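Local coordinates for protein glycerol dehydrogenase (Bacillus coagulans, PDB 6CSJ) that probably oxidises glycerol and related polyols with NAD+ and, in this engineered double mutant, has acquired D-lactate dehydrogenase activity, at residues K10-P15 with S22-R27. The protein carries 2 engineered substitutions. Residues are numbered along the deposited sequence; the frame is centred on the assembly and turned at random.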
loop_
_atom_site.group_PDB
_atom_site.type_symbol
_atom_site.label_atom_id
_atom_site.label_comp_id
_atom_site.label_asym_id
_atom_site.label_seq_id
_atom_site.Cartn_x
_atom_site.Cartn_y
_atom_site.Cartn_z
ATOM N N LYS A 10 -5.088 -16.703 0.703
ATOM C CA LYS A 10 -6.242 -16.411 -0.136
ATOM C C LYS A 10 -6.428 -14.903 -0.257
ATOM O O LYS A 10 -6.287 -14.180 0.732
ATOM C CB LYS A 10 -7.525 -17.019 0.440
ATOM C CG LYS A 10 -7.470 -18.508 0.741
ATOM C CD LYS A 10 -8.865 -19.080 0.926
ATOM C CE LYS A 10 -8.843 -20.452 1.583
ATOM N NZ LYS A 10 -8.046 -21.492 0.881
ATOM N N PHE A 11 -6.729 -14.442 -1.474
ATOM C CA PHE A 11 -7.136 -13.061 -1.707
ATOM C C PHE A 11 -8.539 -13.119 -2.309
ATOM O O PHE A 11 -8.745 -13.755 -3.345
ATOM C CB PHE A 11 -6.137 -12.308 -2.602
ATOM C CG PHE A 11 -6.659 -11.001 -3.122
ATOM C CD1 PHE A 11 -7.328 -10.959 -4.327
ATOM C CD2 PHE A 11 -6.501 -9.813 -2.408
ATOM C CE1 PHE A 11 -7.858 -9.765 -4.814
ATOM C CE2 PHE A 11 -6.981 -8.618 -2.897
ATOM C CZ PHE A 11 -7.669 -8.590 -4.099
ATOM N N ILE A 12 -9.482 -12.443 -1.651
ATOM C CA ILE A 12 -10.922 -12.609 -1.887
ATOM C C ILE A 12 -11.536 -11.236 -2.134
ATOM O O ILE A 12 -11.375 -10.328 -1.311
ATOM C CB ILE A 12 -11.570 -13.253 -0.645
ATOM C CG1 ILE A 12 -11.059 -14.685 -0.453
ATOM C CG2 ILE A 12 -13.100 -13.240 -0.719
ATOM C CD1 ILE A 12 -10.999 -15.091 1.000
ATOM N N GLN A 13 -12.240 -11.079 -3.253
ATOM C CA GLN A 13 -12.755 -9.769 -3.648
ATOM C C GLN A 13 -14.155 -9.863 -4.242
ATOM O O GLN A 13 -14.438 -10.746 -5.053
ATOM C CB GLN A 13 -11.798 -9.117 -4.656
ATOM C CG GLN A 13 -12.228 -7.735 -5.136
ATOM C CD GLN A 13 -11.275 -7.132 -6.142
ATOM O OE1 GLN A 13 -10.065 -7.285 -6.033
ATOM N NE2 GLN A 13 -11.820 -6.433 -7.126
ATOM N N GLY A 14 -15.005 -8.919 -3.861
ATOM C CA GLY A 14 -16.373 -8.863 -4.342
ATOM C C GLY A 14 -17.211 -7.884 -3.535
ATOM O O GLY A 14 -16.806 -7.471 -2.445
ATOM N N PRO A 15 -18.382 -7.494 -4.068
ATOM C CA PRO A 15 -19.255 -6.592 -3.307
ATOM C C PRO A 15 -19.923 -7.312 -2.131
ATOM O O PRO A 15 -20.314 -8.488 -2.265
ATOM C CB PRO A 15 -20.283 -6.113 -4.345
ATOM C CG PRO A 15 -20.293 -7.150 -5.400
ATOM C CD PRO A 15 -19.010 -7.947 -5.325
ATOM N N SER A 22 -18.204 -14.420 8.510
ATOM C CA SER A 22 -18.321 -15.639 9.320
ATOM C C SER A 22 -17.991 -16.907 8.546
ATOM O O SER A 22 -17.392 -17.816 9.096
ATOM C CB SER A 22 -19.719 -15.757 9.950
ATOM O OG SER A 22 -20.711 -16.018 8.985
ATOM N N ALA A 23 -18.360 -16.969 7.271
ATOM C CA ALA A 23 -17.984 -18.116 6.431
ATOM C C ALA A 23 -16.455 -18.233 6.288
ATOM O O ALA A 23 -15.917 -19.350 6.301
ATOM C CB ALA A 23 -18.646 -18.027 5.067
ATOM N N TYR A 24 -15.769 -17.090 6.180
ATOM C CA TYR A 24 -14.301 -17.072 6.058
ATOM C C TYR A 24 -13.582 -17.348 7.394
ATOM O O TYR A 24 -12.671 -18.186 7.427
ATOM C CB TYR A 24 -13.813 -15.766 5.402
ATOM C CG TYR A 24 -14.373 -15.572 3.999
ATOM C CD1 TYR A 24 -14.092 -16.489 2.985
ATOM C CD2 TYR A 24 -15.212 -14.489 3.695
ATOM C CE1 TYR A 24 -14.616 -16.335 1.706
ATOM C CE2 TYR A 24 -15.745 -14.329 2.419
ATOM C CZ TYR A 24 -15.455 -15.265 1.432
ATOM O OH TYR A 24 -15.971 -15.107 0.161
ATOM N N THR A 25 -14.001 -16.700 8.487
ATOM C CA THR A 25 -13.384 -16.973 9.802
ATOM C C THR A 25 -13.584 -18.424 10.244
ATOM O O THR A 25 -12.663 -19.018 10.807
ATOM C CB THR A 25 -13.850 -16.033 10.946
ATOM O OG1 THR A 25 -15.238 -16.239 11.241
ATOM C CG2 THR A 25 -13.592 -14.575 10.603
ATOM N N GLU A 26 -14.759 -18.986 9.965
ATOM C CA GLU A 26 -15.059 -20.409 10.247
ATOM C C GLU A 26 -14.115 -21.412 9.543
ATOM O O GLU A 26 -13.891 -22.494 10.067
ATOM C CB GLU A 26 -16.537 -20.740 9.931
ATOM C CG GLU A 26 -17.594 -20.101 10.843
ATOM C CD GLU A 26 -17.500 -20.479 12.314
ATOM O OE1 GLU A 26 -16.884 -21.520 12.650
ATOM O OE2 GLU A 26 -18.035 -19.699 13.134
ATOM N N ARG A 27 -13.569 -21.062 8.377
ATOM C CA ARG A 27 -12.568 -21.912 7.704
ATOM C C ARG A 27 -11.229 -21.989 8.446
ATOM O O ARG A 27 -10.492 -22.953 8.276
ATOM C CB ARG A 27 -12.291 -21.423 6.278
ATOM C CG ARG A 27 -13.464 -21.527 5.318
ATOM C CD ARG A 27 -13.016 -21.211 3.909
ATOM N NE ARG A 27 -14.105 -20.850 3.011
ATOM C CZ ARG A 27 -13.951 -20.591 1.703
ATOM N NH1 ARG A 27 -12.748 -20.652 1.122
ATOM N NH2 ARG A 27 -15.009 -20.267 0.959
#
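Ile12 lays its two branches against the phenol of Tyr24, and this is the close-packed part of the contact. Its CD1 methyl lies over the ring, 4.3 Å from the ring centroid of Tyr24 and 29° off the normal, an off-centre CH-pi contact. The other branch, CG2, set anti to the backbone N (chi1 to CG1 -66°), meets the hydroxyl end obliquely: CG2 of Ile12 comes 3.5 Å from OH of Tyr24. A beta-branched residue suits a strand and can present two methyl groups, on separate branches, to one flat ring. Tyrosine suits the helix side because its ring spans the gap while its hydroxyl, hydrogen-bonded to Glu17, has a polar partner beyond the apolar patch. An alanine in place of Ile12 would probably open a gap beside the ring and leave its face less well packed.

Toward solvent the packing thins. Lys10 and Arg27 cross at about a right angle, with CE of Lys10 3.9 Å from NH1 of Arg27, at the guanidinium edge. Lys10 bends at its last torsion (chi4 -57°), and its NZ stays 4.8 Å from NH1 of Arg27, the like charges not touching. One guanidinium face of Arg27 lies over CD1 of Tyr24.

No hydrogen bond joins the segments. This is surface packing within the N-terminal alpha/beta domain, probably the nucleotide-binding one, as in related iron-containing alcohol dehydrogenases. Strand 10-14 is an edge strand of its parallel sheet, bonded through its backbone to strand 149-153, whose Ile151 also touches Tyr24. Helix 21-28 packs on one side of this strand, while Phe11 and Gln13 turn to helix 228-248 on the other.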